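Local coordinates for oxidoreductase, NAD-binding/iron-sulfur cluster-binding protein (Nitratireductor pacificus pht-3B, PDB 6ZXU), which is a catabolic reductive dehalogenase that holds cobalamin and two iron-sulfur clusters, with which it probably removes halogen atoms from its substrates, at residues A[301-306]-A[489-494]; A[305-310]-A[718-723]; A[378-383]-A[395-400]. One frame throughout, in Å; residues are numbered along the deposited sequence.

Contact 1 of 3, residues A[301-306]-A[489-494]; sequences TLVVRQ and AILMAG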
ATOM      1  N   THR A 301     -24.887   1.723   5.729  1.00 18.62           N
ATOM      2  CA  THR A 301     -24.977   2.567   6.880  1.00 19.01           C
ATOM      3  C   THR A 301     -25.568   3.888   6.415  1.00 19.47           C
ATOM      4  O   THR A 301     -25.349   4.282   5.249  1.00 18.19           O
ATOM      5  CB  THR A 301     -23.568   2.807   7.529  1.00 20.39           C
ATOM      6  OG1 THR A 301     -22.558   3.127   6.525  1.00 16.20           O
ATOM      7  CG2 THR A 301     -23.128   1.604   8.278  1.00 23.76           C
ATOM      8  N   LEU A 302     -26.248   4.582   7.304  1.00 16.92           N
ATOM      9  CA  LEU A 302     -26.932   5.824   6.923  1.00 20.04           C
ATOM     10  C   LEU A 302     -26.012   6.976   6.531  1.00 19.12           C
ATOM     11  O   LEU A 302     -25.054   7.269   7.214  1.00 17.61           O
ATOM     12  CB  LEU A 302     -27.807   6.265   8.074  1.00 21.35           C
ATOM     13  CG  LEU A 302     -28.789   7.400   7.873  1.00 23.02           C
ATOM     14  CD1 LEU A 302     -29.780   7.113   6.755  1.00 22.83           C
ATOM     15  CD2 LEU A 302     -29.494   7.580   9.215  1.00 23.61           C
ATOM     16  N   VAL A 303     -26.246   7.566   5.368  1.00 20.14           N
ATOM     17  CA  VAL A 303     -25.535   8.769   4.900  1.00 19.05           C
ATOM     18  C   VAL A 303     -26.628   9.833   4.604  1.00 19.63           C
ATOM     19  O   VAL A 303     -27.535   9.622   3.767  1.00 19.48           O
ATOM     20  CB  VAL A 303     -24.711   8.479   3.631  1.00 19.09           C
ATOM     21  CG1 VAL A 303     -24.008   9.729   3.107  1.00 21.04           C
ATOM     22  CG2 VAL A 303     -23.704   7.377   3.916  1.00 20.39           C
ATOM     23  N   VAL A 304     -26.568  10.929   5.322  1.00 16.81           N
ATOM     24  CA  VAL A 304     -27.559  12.039   5.130  1.00 16.17           C
ATOM     25  C   VAL A 304     -26.783  13.210   4.544  1.00 16.52           C
ATOM     26  O   VAL A 304     -26.274  14.054   5.272  1.00 15.71           O
ATOM     27  CB  VAL A 304     -28.199  12.405   6.481  1.00 17.49           C
ATOM     28  CG1 VAL A 304     -29.330  13.438   6.251  1.00 21.27           C
ATOM     29  CG2 VAL A 304     -28.733  11.151   7.186  1.00 18.54           C
ATOM     30  N   ARG A 305     -26.721  13.265   3.213  1.00 15.81           N
ATOM     31  CA  ARG A 305     -25.858  14.217   2.550  1.00 17.01           C
ATOM     32  C   ARG A 305     -26.185  15.660   2.889  1.00 19.37           C
ATOM     33  O   ARG A 305     -25.267  16.499   3.054  1.00 17.00           O
ATOM     34  CB  ARG A 305     -25.942  14.057   1.064  1.00 18.71           C
ATOM     35  CG  ARG A 305     -25.324  12.783   0.558  1.00 21.96           C
ATOM     36  CD  ARG A 305     -25.752  12.553  -0.868  1.00 22.53           C
ATOM     37  NE  ARG A 305     -24.930  11.545  -1.445  1.00 24.23           N
ATOM     38  CZ  ARG A 305     -25.031  10.258  -1.148  1.00 27.60           C
ATOM     39  NH1 ARG A 305     -25.906   9.801  -0.246  1.00 25.86           N
ATOM     40  NH2 ARG A 305     -24.186   9.438  -1.718  1.00 27.52           N
ATOM     41  N   GLN A 306     -27.474  15.989   3.059  1.00 17.07           N
ATOM     42  CA  GLN A 306     -27.814  17.376   3.386  1.00 19.11           C
ATOM     43  C   GLN A 306     -27.360  17.786   4.766  1.00 19.36           C
ATOM     44  O   GLN A 306     -27.312  18.968   5.048  1.00 21.72           O
ATOM     45  CB  GLN A 306     -29.308  17.633   3.240  1.00 21.72           C
ATOM     46  CG  GLN A 306     -29.727  17.636   1.819  1.00 22.12           C
ATOM     47  CD  GLN A 306     -31.229  17.963   1.695  1.00 26.37           C
ATOM     48  OE1 GLN A 306     -32.055  17.085   1.785  1.00 26.95           O
ATOM     49  NE2 GLN A 306     -31.531  19.192   1.642  1.00 26.54           N
ATOM     50  N   ALA A 489     -15.287   8.241  -0.356  1.00 13.64           N
ATOM     51  CA  ALA A 489     -15.027   7.714  -1.685  1.00 12.38           C
ATOM     52  C   ALA A 489     -14.794   6.217  -1.709  1.00 14.23           C
ATOM     53  O   ALA A 489     -15.324   5.524  -2.575  1.00 15.41           O
ATOM     54  CB  ALA A 489     -13.881   8.462  -2.305  1.00 14.16           C
ATOM     55  N   ILE A 490     -14.071   5.678  -0.749  1.00 11.84           N
ATOM     56  CA  ILE A 490     -13.918   4.215  -0.616  1.00 14.59           C
ATOM     57  C   ILE A 490     -15.314   3.574  -0.449  1.00 14.30           C
ATOM     58  O   ILE A 490     -15.612   2.565  -1.078  1.00 11.98           O
ATOM     59  CB  ILE A 490     -13.010   3.814   0.557  1.00 12.05           C
ATOM     60  CG1 ILE A 490     -11.602   4.370   0.337  1.00 11.79           C
ATOM     61  CG2 ILE A 490     -12.941   2.321   0.710  1.00 11.60           C
ATOM     62  CD1 ILE A 490     -10.812   4.380   1.641  1.00 15.38           C
ATOM     63  N   LEU A 491     -16.167   4.200   0.373  1.00 15.02           N
ATOM     64  CA  LEU A 491     -17.526   3.658   0.602  1.00 13.83           C
ATOM     65  C   LEU A 491     -18.382   3.730  -0.671  1.00 14.69           C
ATOM     66  O   LEU A 491     -18.974   2.733  -1.047  1.00 14.21           O
ATOM     67  CB  LEU A 491     -18.197   4.419   1.672  1.00 13.84           C
ATOM     68  CG  LEU A 491     -19.559   3.876   2.024  1.00 14.28           C
ATOM     69  CD1 LEU A 491     -19.494   2.568   2.802  1.00 15.81           C
ATOM     70  CD2 LEU A 491     -20.303   4.927   2.841  1.00 15.92           C
ATOM     71  N   MET A 492     -18.442   4.884  -1.290  1.00 14.73           N
ATOM     72  CA  MET A 492     -19.283   5.087  -2.512  1.00 15.41           C
ATOM     73  C   MET A 492     -18.794   4.337  -3.739  1.00 14.96           C
ATOM     74  O   MET A 492     -19.577   3.903  -4.554  1.00 14.90           O
ATOM     75  CB  MET A 492     -19.421   6.541  -2.856  1.00 15.59           C
ATOM     76  CG  MET A 492     -20.269   7.370  -1.869  1.00 17.14           C
ATOM     77  SD  MET A 492     -21.865   6.542  -1.506  1.00 22.60           S
ATOM     78  CE  MET A 492     -21.894   7.227   0.155  1.00 32.70           C
ATOM     79  N   ALA A 493     -17.491   4.091  -3.832  1.00 15.41           N
ATOM     80  CA  ALA A 493     -16.885   3.259  -4.908  1.00 13.43           C
ATOM     81  C   ALA A 493     -17.025   1.787  -4.687  1.00 16.56           C
ATOM     82  O   ALA A 493     -16.629   1.018  -5.540  1.00 17.97           O
ATOM     83  CB  ALA A 493     -15.421   3.650  -5.094  1.00 13.66           C
ATOM     84  N   GLY A 494     -17.677   1.349  -3.580  1.00 13.61           N
ATOM     85  CA  GLY A 494     -17.925  -0.025  -3.342  1.00 14.76           C
ATOM     86  C   GLY A 494     -16.652  -0.834  -3.117  1.00 14.91           C
ATOM     87  O   GLY A 494     -16.599  -1.994  -3.469  1.00 13.52           O
TER

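Contact 2 of 3, residues A[305-310]-A[718-723]; sequences RQEIQR and ARLKSS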
ATOM      1  N   ARG A 305     -26.721  13.265   3.213  1.00 15.81           N
ATOM      2  CA  ARG A 305     -25.858  14.217   2.550  1.00 17.01           C
ATOM      3  C   ARG A 305     -26.185  15.660   2.889  1.00 19.37           C
ATOM      4  O   ARG A 305     -25.267  16.499   3.054  1.00 17.00           O
ATOM      5  CB  ARG A 305     -25.942  14.057   1.064  1.00 18.71           C
ATOM      6  CG  ARG A 305     -25.324  12.783   0.558  1.00 21.96           C
ATOM      7  CD  ARG A 305     -25.752  12.553  -0.868  1.00 22.53           C
ATOM      8  NE  ARG A 305     -24.930  11.545  -1.445  1.00 24.23           N
ATOM      9  CZ  ARG A 305     -25.031  10.258  -1.148  1.00 27.60           C
ATOM     10  NH1 ARG A 305     -25.906   9.801  -0.246  1.00 25.86           N
ATOM     11  NH2 ARG A 305     -24.186   9.438  -1.718  1.00 27.52           N
ATOM     12  N   GLN A 306     -27.474  15.989   3.059  1.00 17.07           N
ATOM     13  CA  GLN A 306     -27.814  17.376   3.386  1.00 19.11           C
ATOM     14  C   GLN A 306     -27.360  17.786   4.766  1.00 19.36           C
ATOM     15  O   GLN A 306     -27.312  18.968   5.048  1.00 21.72           O
ATOM     16  CB  GLN A 306     -29.308  17.633   3.240  1.00 21.72           C
ATOM     17  CG  GLN A 306     -29.727  17.636   1.819  1.00 22.12           C
ATOM     18  CD  GLN A 306     -31.229  17.963   1.695  1.00 26.37           C
ATOM     19  OE1 GLN A 306     -32.055  17.085   1.785  1.00 26.95           O
ATOM     20  NE2 GLN A 306     -31.531  19.192   1.642  1.00 26.54           N
ATOM     21  N   GLU A 307     -26.966  16.840   5.623  1.00 16.70           N
ATOM     22  CA  GLU A 307     -26.522  17.182   6.958  1.00 17.97           C
ATOM     23  C   GLU A 307     -24.982  17.054   7.151  1.00 17.85           C
ATOM     24  O   GLU A 307     -24.496  17.202   8.256  1.00 18.94           O
ATOM     25  CB  GLU A 307     -27.232  16.320   7.957  1.00 17.81           C
ATOM     26  CG  GLU A 307     -28.740  16.575   7.969  1.00 24.28           C
ATOM     27  CD  GLU A 307     -29.555  15.677   8.967  1.00 31.44           C
ATOM     28  OE1 GLU A 307     -30.832  15.479   8.804  1.00 26.61           O
ATOM     29  OE2 GLU A 307     -28.916  15.116   9.924  1.00 30.56           O
ATOM     30  N   ILE A 308     -24.248  16.736   6.096  1.00 16.62           N
ATOM     31  CA  ILE A 308     -22.815  16.554   6.220  1.00 16.31           C
ATOM     32  C   ILE A 308     -22.112  17.907   6.001  1.00 18.70           C
ATOM     33  O   ILE A 308     -22.140  18.406   4.908  1.00 19.44           O
ATOM     34  CB  ILE A 308     -22.274  15.512   5.218  1.00 16.67           C
ATOM     35  CG1 ILE A 308     -22.866  14.156   5.442  1.00 14.40           C
ATOM     36  CG2 ILE A 308     -20.774  15.452   5.346  1.00 16.78           C
ATOM     37  CD1 ILE A 308     -22.560  13.130   4.359  1.00 16.47           C
ATOM     38  N   GLN A 309     -21.459  18.433   7.011  1.00 17.84           N
ATOM     39  CA  GLN A 309     -20.686  19.649   6.850  1.00 21.67           C
ATOM     40  C   GLN A 309     -19.280  19.330   6.394  1.00 22.51           C
ATOM     41  O   GLN A 309     -18.702  18.301   6.763  1.00 21.89           O
ATOM     42  CB  GLN A 309     -20.575  20.408   8.120  1.00 23.75           C
ATOM     43  CG  GLN A 309     -21.834  20.964   8.654  1.00 29.29           C
ATOM     44  CD  GLN A 309     -21.581  21.604  10.061  1.00 39.85           C
ATOM     45  OE1 GLN A 309     -22.268  21.301  11.032  1.00 49.59           O
ATOM     46  NE2 GLN A 309     -20.587  22.453  10.163  1.00 47.23           N
ATOM     47  N   ARG A 310     -18.736  20.183   5.530  1.00 17.28           N
ATOM     48  CA  ARG A 310     -17.342  20.096   5.089  1.00 18.68           C
ATOM     49  C   ARG A 310     -16.406  20.652   6.223  1.00 19.95           C
ATOM     50  O   ARG A 310     -16.792  21.502   7.002  1.00 21.42           O
ATOM     51  CB  ARG A 310     -17.147  20.804   3.743  1.00 19.64           C
ATOM     52  CG  ARG A 310     -17.768  20.048   2.600  1.00 17.22           C
ATOM     53  CD  ARG A 310     -17.800  20.846   1.332  1.00 20.56           C
ATOM     54  NE  ARG A 310     -16.455  21.142   0.850  1.00 17.71           N
ATOM     55  CZ  ARG A 310     -16.187  21.908  -0.182  1.00 19.93           C
ATOM     56  NH1 ARG A 310     -17.157  22.515  -0.802  1.00 20.51           N
ATOM     57  NH2 ARG A 310     -14.954  22.166  -0.527  1.00 20.01           N
ATOM     58  N   ALA A 718     -35.905   7.503  12.303  1.00 17.23           N
ATOM     59  CA  ALA A 718     -37.220   7.935  12.697  1.00 18.82           C
ATOM     60  C   ALA A 718     -37.447   9.401  12.326  1.00 21.77           C
ATOM     61  O   ALA A 718     -38.444   9.766  11.734  1.00 24.47           O
ATOM     62  CB  ALA A 718     -37.407   7.736  14.184  1.00 19.39           C
ATOM     63  N   ARG A 719     -36.482  10.258  12.614  1.00 21.85           N
ATOM     64  CA  ARG A 719     -36.580  11.683  12.292  1.00 19.10           C
ATOM     65  C   ARG A 719     -36.652  11.938  10.811  1.00 21.14           C
ATOM     66  O   ARG A 719     -37.505  12.700  10.341  1.00 24.43           O
ATOM     67  CB  ARG A 719     -35.388  12.402  12.886  1.00 21.09           C
ATOM     68  CG  ARG A 719     -35.304  13.872  12.556  1.00 23.44           C
ATOM     69  CD  ARG A 719     -34.206  14.582  13.366  1.00 22.00           C
ATOM     70  NE  ARG A 719     -32.889  13.976  13.090  1.00 19.51           N
ATOM     71  CZ  ARG A 719     -32.197  14.165  11.989  1.00 22.44           C
ATOM     72  NH1 ARG A 719     -32.628  14.951  10.996  1.00 20.36           N
ATOM     73  NH2 ARG A 719     -31.050  13.561  11.854  1.00 22.43           N
ATOM     74  N   LEU A 720     -35.804  11.309  10.030  1.00 17.80           N
ATOM     75  CA  LEU A 720     -35.872  11.512   8.642  1.00 23.99           C
ATOM     76  C   LEU A 720     -37.210  11.070   8.036  1.00 25.16           C
ATOM     77  O   LEU A 720     -37.669  11.670   7.055  1.00 27.56           O
ATOM     78  CB  LEU A 720     -34.754  10.802   7.934  1.00 27.19           C
ATOM     79  CG  LEU A 720     -33.379  11.349   8.388  1.00 28.86           C
ATOM     80  CD1 LEU A 720     -32.366  10.368   7.905  1.00 30.19           C
ATOM     81  CD2 LEU A 720     -33.066  12.716   7.860  1.00 30.41           C
ATOM     82  N   LYS A 721     -37.774   9.998   8.554  1.00 24.31           N
ATOM     83  CA  LYS A 721     -39.038   9.430   8.016  1.00 26.12           C
ATOM     84  C   LYS A 721     -40.210  10.434   8.205  1.00 26.89           C
ATOM     85  O   LYS A 721     -41.064  10.546   7.353  1.00 25.92           O
ATOM     86  CB  LYS A 721     -39.371   8.099   8.748  1.00 29.09           C
ATOM     87  CG  LYS A 721     -40.533   7.256   8.218  1.00 38.61           C
ATOM     88  N   SER A 722     -40.198  11.180   9.287  1.00 24.72           N
ATOM     89  CA  SER A 722     -41.175  12.193   9.491  1.00 31.00           C
ATOM     90  C   SER A 722     -41.085  13.391   8.528  1.00 31.48           C
ATOM     91  O   SER A 722     -42.014  14.142   8.446  1.00 37.25           O
ATOM     92  CB  SER A 722     -41.236  12.614  10.935  1.00 30.50           C
ATOM     93  OG  SER A 722     -40.165  13.383  11.322  1.00 38.80           O
ATOM     94  N   SER A 723     -40.022  13.494   7.733  1.00 29.55           N
ATOM     95  CA  SER A 723     -39.979  14.481   6.643  1.00 31.84           C
ATOM     96  C   SER A 723     -40.046  13.829   5.273  1.00 40.10           C
ATOM     97  O   SER A 723     -39.874  14.521   4.267  1.00 40.01           O
ATOM     98  CB  SER A 723     -38.675  15.336   6.741  1.00 25.20           C
ATOM     99  OG  SER A 723     -38.737  16.240   7.843  1.00 21.43           O
TER

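Contact 3 of 3, residues A[378-383]-A[395-400]; sequences RNAEAI and VGICRA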
ATOM      1  N   ARG A 378     -16.971   1.941 -21.076  1.00 24.36           N
ATOM      2  CA  ARG A 378     -15.652   1.531 -21.533  1.00 25.53           C
ATOM      3  C   ARG A 378     -14.534   2.369 -20.888  1.00 22.20           C
ATOM      4  O   ARG A 378     -13.492   1.840 -20.619  1.00 24.13           O
ATOM      5  CB  ARG A 378     -15.552   1.660 -23.065  1.00 28.83           C
ATOM      6  CG  ARG A 378     -16.456   0.731 -23.815  1.00 31.14           C
ATOM      7  CD  ARG A 378     -15.810  -0.585 -24.154  1.00 33.53           C
ATOM      8  NE  ARG A 378     -14.666  -0.396 -25.076  1.00 33.56           N
ATOM      9  CZ  ARG A 378     -13.906  -1.395 -25.552  1.00 31.50           C
ATOM     10  NH1 ARG A 378     -14.148  -2.655 -25.223  1.00 35.40           N
ATOM     11  NH2 ARG A 378     -12.832  -1.117 -26.305  1.00 34.43           N
ATOM     12  N   ASN A 379     -14.759   3.663 -20.638  1.00 22.98           N
ATOM     13  CA  ASN A 379     -13.805   4.521 -19.966  1.00 20.74           C
ATOM     14  C   ASN A 379     -13.545   3.956 -18.531  1.00 21.14           C
ATOM     15  O   ASN A 379     -12.406   3.933 -18.123  1.00 19.91           O
ATOM     16  CB  ASN A 379     -14.253   5.954 -19.871  1.00 20.60           C
ATOM     17  CG  ASN A 379     -14.347   6.646 -21.231  1.00 27.08           C
ATOM     18  OD1 ASN A 379     -13.934   6.078 -22.277  1.00 23.56           O
ATOM     19  ND2 ASN A 379     -14.848   7.872 -21.207  1.00 22.09           N
ATOM     20  N   ALA A 380     -14.587   3.477 -17.870  1.00 18.42           N
ATOM     21  CA  ALA A 380     -14.421   2.850 -16.581  1.00 21.61           C
ATOM     22  C   ALA A 380     -13.578   1.608 -16.634  1.00 19.15           C
ATOM     23  O   ALA A 380     -12.633   1.486 -15.873  1.00 16.90           O
ATOM     24  CB  ALA A 380     -15.734   2.594 -15.942  1.00 22.41           C
ATOM     25  N   GLU A 381     -13.801   0.764 -17.605  1.00 17.67           N
ATOM     26  CA  GLU A 381     -13.023  -0.438 -17.761  1.00 20.91           C
ATOM     27  C   GLU A 381     -11.571  -0.137 -18.128  1.00 19.60           C
ATOM     28  O   GLU A 381     -10.692  -0.851 -17.686  1.00 17.04           O
ATOM     29  CB  GLU A 381     -13.615  -1.340 -18.876  1.00 23.63           C
ATOM     30  CG  GLU A 381     -14.992  -1.884 -18.628  1.00 28.03           C
ATOM     31  CD  GLU A 381     -15.501  -2.762 -19.829  1.00 32.67           C
ATOM     32  OE1 GLU A 381     -16.402  -3.573 -19.537  1.00 33.00           O
ATOM     33  OE2 GLU A 381     -14.963  -2.664 -21.017  1.00 31.68           O
ATOM     34  N   ALA A 382     -11.326   0.888 -18.938  1.00 18.10           N
ATOM     35  CA  ALA A 382      -9.977   1.299 -19.299  1.00 18.16           C
ATOM     36  C   ALA A 382      -9.194   1.791 -18.076  1.00 16.63           C
ATOM     37  O   ALA A 382      -8.102   1.404 -17.875  1.00 17.11           O
ATOM     38  CB  ALA A 382      -9.967   2.376 -20.400  1.00 18.75           C
ATOM     39  N   ILE A 383      -9.819   2.608 -17.263  1.00 17.59           N
ATOM     40  CA  ILE A 383      -9.245   3.144 -16.056  1.00 18.41           C
ATOM     41  C   ILE A 383      -8.955   2.014 -15.053  1.00 17.75           C
ATOM     42  O   ILE A 383      -7.887   1.977 -14.475  1.00 18.06           O
ATOM     43  CB  ILE A 383     -10.200   4.216 -15.469  1.00 17.55           C
ATOM     44  CG1 ILE A 383     -10.117   5.531 -16.260  1.00 18.91           C
ATOM     45  CG2 ILE A 383      -9.874   4.511 -14.009  1.00 18.82           C
ATOM     46  CD1 ILE A 383      -8.792   6.240 -16.177  1.00 21.45           C
ATOM     47  N   VAL A 395      -9.529  -1.299  -7.786  1.00 12.78           N
ATOM     48  CA  VAL A 395      -9.900  -0.044  -8.418  1.00 15.61           C
ATOM     49  C   VAL A 395     -11.448   0.086  -8.439  1.00 14.85           C
ATOM     50  O   VAL A 395     -12.148  -0.864  -8.760  1.00 12.58           O
ATOM     51  CB  VAL A 395      -9.405   0.100  -9.891  1.00 14.69           C
ATOM     52  CG1 VAL A 395      -9.712   1.486 -10.430  1.00 16.49           C
ATOM     53  CG2 VAL A 395      -7.934  -0.181 -10.036  1.00 14.31           C
ATOM     54  N   GLY A 396     -11.922   1.217  -7.964  1.00 16.10           N
ATOM     55  CA  GLY A 396     -13.333   1.562  -8.033  1.00 15.96           C
ATOM     56  C   GLY A 396     -13.485   3.021  -8.410  1.00 13.45           C
ATOM     57  O   GLY A 396     -12.609   3.819  -8.224  1.00 13.88           O
ATOM     58  N   ILE A 397     -14.674   3.397  -8.827  1.00 12.27           N
ATOM     59  CA  ILE A 397     -14.987   4.703  -9.308  1.00 15.18           C
ATOM     60  C   ILE A 397     -16.311   5.185  -8.755  1.00 13.34           C
ATOM     61  O   ILE A 397     -17.279   4.403  -8.693  1.00 16.96           O
ATOM     62  CB  ILE A 397     -15.096   4.688 -10.887  1.00 18.18           C
ATOM     63  CG1 ILE A 397     -13.809   4.115 -11.490  1.00 17.69           C
ATOM     64  CG2 ILE A 397     -15.348   6.114 -11.382  1.00 15.93           C
ATOM     65  CD1 ILE A 397     -13.918   3.725 -12.924  1.00 20.33           C
ATOM     66  N   CYS A 398     -16.339   6.399  -8.301  1.00 15.38           N
ATOM     67  CA  CYS A 398     -17.558   7.059  -7.785  1.00 17.92           C
ATOM     68  C   CYS A 398     -17.609   8.503  -8.236  1.00 18.75           C
ATOM     69  O   CYS A 398     -16.629   9.067  -8.694  1.00 14.88           O
ATOM     70  CB  CYS A 398     -17.704   6.910  -6.245  1.00 17.51           C
ATOM     71  SG  CYS A 398     -16.514   7.817  -5.250  1.00 17.71           S
ATOM     72  N   ARG A 399     -18.784   9.141  -8.107  1.00 18.13           N
ATOM     73  CA  ARG A 399     -18.833  10.604  -8.191  1.00 20.39           C
ATOM     74  C   ARG A 399     -18.159  11.272  -7.006  1.00 21.88           C
ATOM     75  O   ARG A 399     -18.373  10.889  -5.860  1.00 19.15           O
ATOM     76  CB  ARG A 399     -20.300  11.068  -8.251  1.00 22.43           C
ATOM     77  CG  ARG A 399     -20.888  10.681  -9.564  1.00 28.80           C
ATOM     78  CD  ARG A 399     -22.151  11.477  -9.965  1.00 41.07           C
ATOM     79  NE  ARG A 399     -22.353  11.306 -11.428  1.00 48.49           N
ATOM     80  CZ  ARG A 399     -21.892  12.150 -12.367  1.00 49.14           C
ATOM     81  NH1 ARG A 399     -21.242  13.273 -12.044  1.00 45.28           N
ATOM     82  NH2 ARG A 399     -22.153  11.892 -13.644  1.00 62.62           N
ATOM     83  N   ALA A 400     -17.389  12.297  -7.285  1.00 21.51           N
ATOM     84  CA  ALA A 400     -16.715  13.107  -6.260  1.00 22.03           C
ATOM     85  C   ALA A 400     -17.684  14.160  -5.774  1.00 22.65           C
ATOM     86  O   ALA A 400     -17.758  15.258  -6.320  1.00 22.54           O
ATOM     87  CB  ALA A 400     -15.452  13.762  -6.835  1.00 20.64           C
TER

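Contact 1 of 3, residues A[301-306]-A[489-494]
Met492, which gives up more surface here than any other residue of the two segments, meets both Val303 and Arg305 with the end of its side chain. It stands in the last turn of helix 486-492 and sends CG off anti to its own carbonyl carbon (chi1 -69°); further bends at chi2 and chi3 bring the thioether round to the facing loop. There the methyl CE lies 4.2 Å from Val303 CG2, the two side chains reaching out tip to tip. The same CE stands 3.7 Å from Arg305 NH2, approaching the guanidinium obliquely, and the sulfur SD is equally near that nitrogen.

Val303 is the second element. Its CG1 is anti to the backbone N (chi1 178°), which puts CG2 on the side where it can also meet Leu491 CD2, at 4.3 Å. One valine methyl thus serves two consecutive helix residues. Arg305 arrives differently: its aliphatic chain runs extended from CG to NE and comes from the direction opposite to Met492. Its charge is engaged by Glu401, which forms a salt bridge with NE, so the thioether is a packing neighbour of an already paired guanidinium. The helix itself closes in a Schellman motif at Gly494, whose N bonds to Leu491 O at 3.2 Å.

Val303 and Leu491 both touch the bound cobalamin, as does Ile490, so this junction of a loop with a helix end forms part of the B12 pocket wall. The chemistry is mostly van der Waals, methyls against methyls and a thioether beside a salt-bridged guanidinium: the segments share no hydrogen bond, and the separations between methyl groups are loose. The fit probably rests on shape, with the NH2 end of Arg305 lying against the thioether while Glu401 holds NE.

Contact 2 of 3, residues A[305-310]-A[718-723]
Glu307 and Arg719 meet head on in a bidentate salt bridge, the chief interaction between the loop 305-310 and the C-terminal helix 713-721. NH1 of Arg719 donates to Glu307 OE1 at 2.9 Å, nearly straight at 170° and close to the guanidinium plane. NH2 of Arg719 donates to Glu307 OE2 over a longer 3.3 Å, more bent and tilted from that plane. Both oxygens are met on their syn sides, yet the carboxylate and guanidinium are turned 39° apart, a twist consistent with the unequal bonds. Arg719 presents this end because its chain bends at chi3 (60°), whereas Glu307 simply extends beyond CG. The remaining nitrogen, NE, is salt-bridged to Glu711, so one guanidinium serves two carboxylates.

Van der Waals contact adds little: Leu720 CD2 lies 3.7 Å from Glu307 OE1, a methyl beside a charged oxygen. Replacing Glu307 by an alanine takes away both acceptors and would probably leave NH1 and NH2 of Arg719 without their carboxylate here, weakening the tie between loop and helix.

Backbone bonds shape the two sides: Ile308 N reaches Arg305 O at 3.2 Å in the short 3-10 segment, and Ser723 N reaches Leu720 O in the other segment.

This is a surface contact. Leu720 also packs on Val304 of the preceding part of the loop, while Gln309 N bonds to Asn563 OD1, between strands 560-562 and 565-567. Helix 713-721 thus lies against a loop that runs from strand 294-295 to helix 317-323.

Contact 3 of 3, residues A[378-383]-A[395-400]
Ile397 and Ala380 make the closest packing between helix 376-390 and strand 394-399, with the isoleucine tip set against the small alanine. Ile397 CD1 stands 3.7 Å from Ala380 CB and 3.8 Å from Ala380 CA, so the methyl sits against CA as well as CB of the alanine. The geometry follows from the torsions: CG1 lies anti to the carbonyl carbon (chi1 -55°), and an extended chi2 of 165° carries CD1 outward from the strand. One turn along, Ile383 CG2 approaches the same CD1 at 4.3 Å, while the outer end of Ile383 leads away from the strand. A single methyl thereby meets residues i and i+3 of the helix. Val395, two residues before Ile397 and on the same face of the strand, adds a looser contact, its CG1 lying 4.5 Å from the carbonyl oxygen O of Ile383.

Polar interactions between the segments are absent; the backbone bonds that can be named lie within the helix or run to other partners. Within the helix, Ile383 N bonds to Asn379 O at 3.0 Å. Along the strand, Gly396 pairs with Val425 and Cys398 with Ala423, whereas Ile397 turns its backbone to the other side, to Asp528. The helix does supply one polar link from farther along, since Tyr388 OH is hydrogen-bonded to Val395 N.

Here helix and strand follow each other in sequence, and their local axes pass 9.2 Å apart at an angle of 141°, roughly antiparallel. Strand 394-399 is an edge strand of a four-stranded antiparallel sheet, next to strand 422-429. Alternation of side chains gives it two employments: Val395 and Ile397 face helix 376-390, whereas Cys398, on the opposite face, packs against Ala489 and Met492 of helix 486-492.

Taken together, the three contacts lead from the sheet to the rim of the cobalamin site. Contacts 1 and 2 share Arg305 and Gln306, with centres about 13 Å apart, and meet where Val303 CG1 lies 3.9 Å from Ile308 CD1. Contact 3 joins contact 1 from the other side, Cys398 CB coming within 3.7 Å of Ala493 N, though their centres are about 17 Å apart. Contacts 2 and 3 do not touch; their nearest atoms are about 7 Å apart. Contact 1 alone borders the cofactor, with the Val303 side chain about 4 Å from B12, whereas that of Glu307 in contact 2 is about 11 Å away.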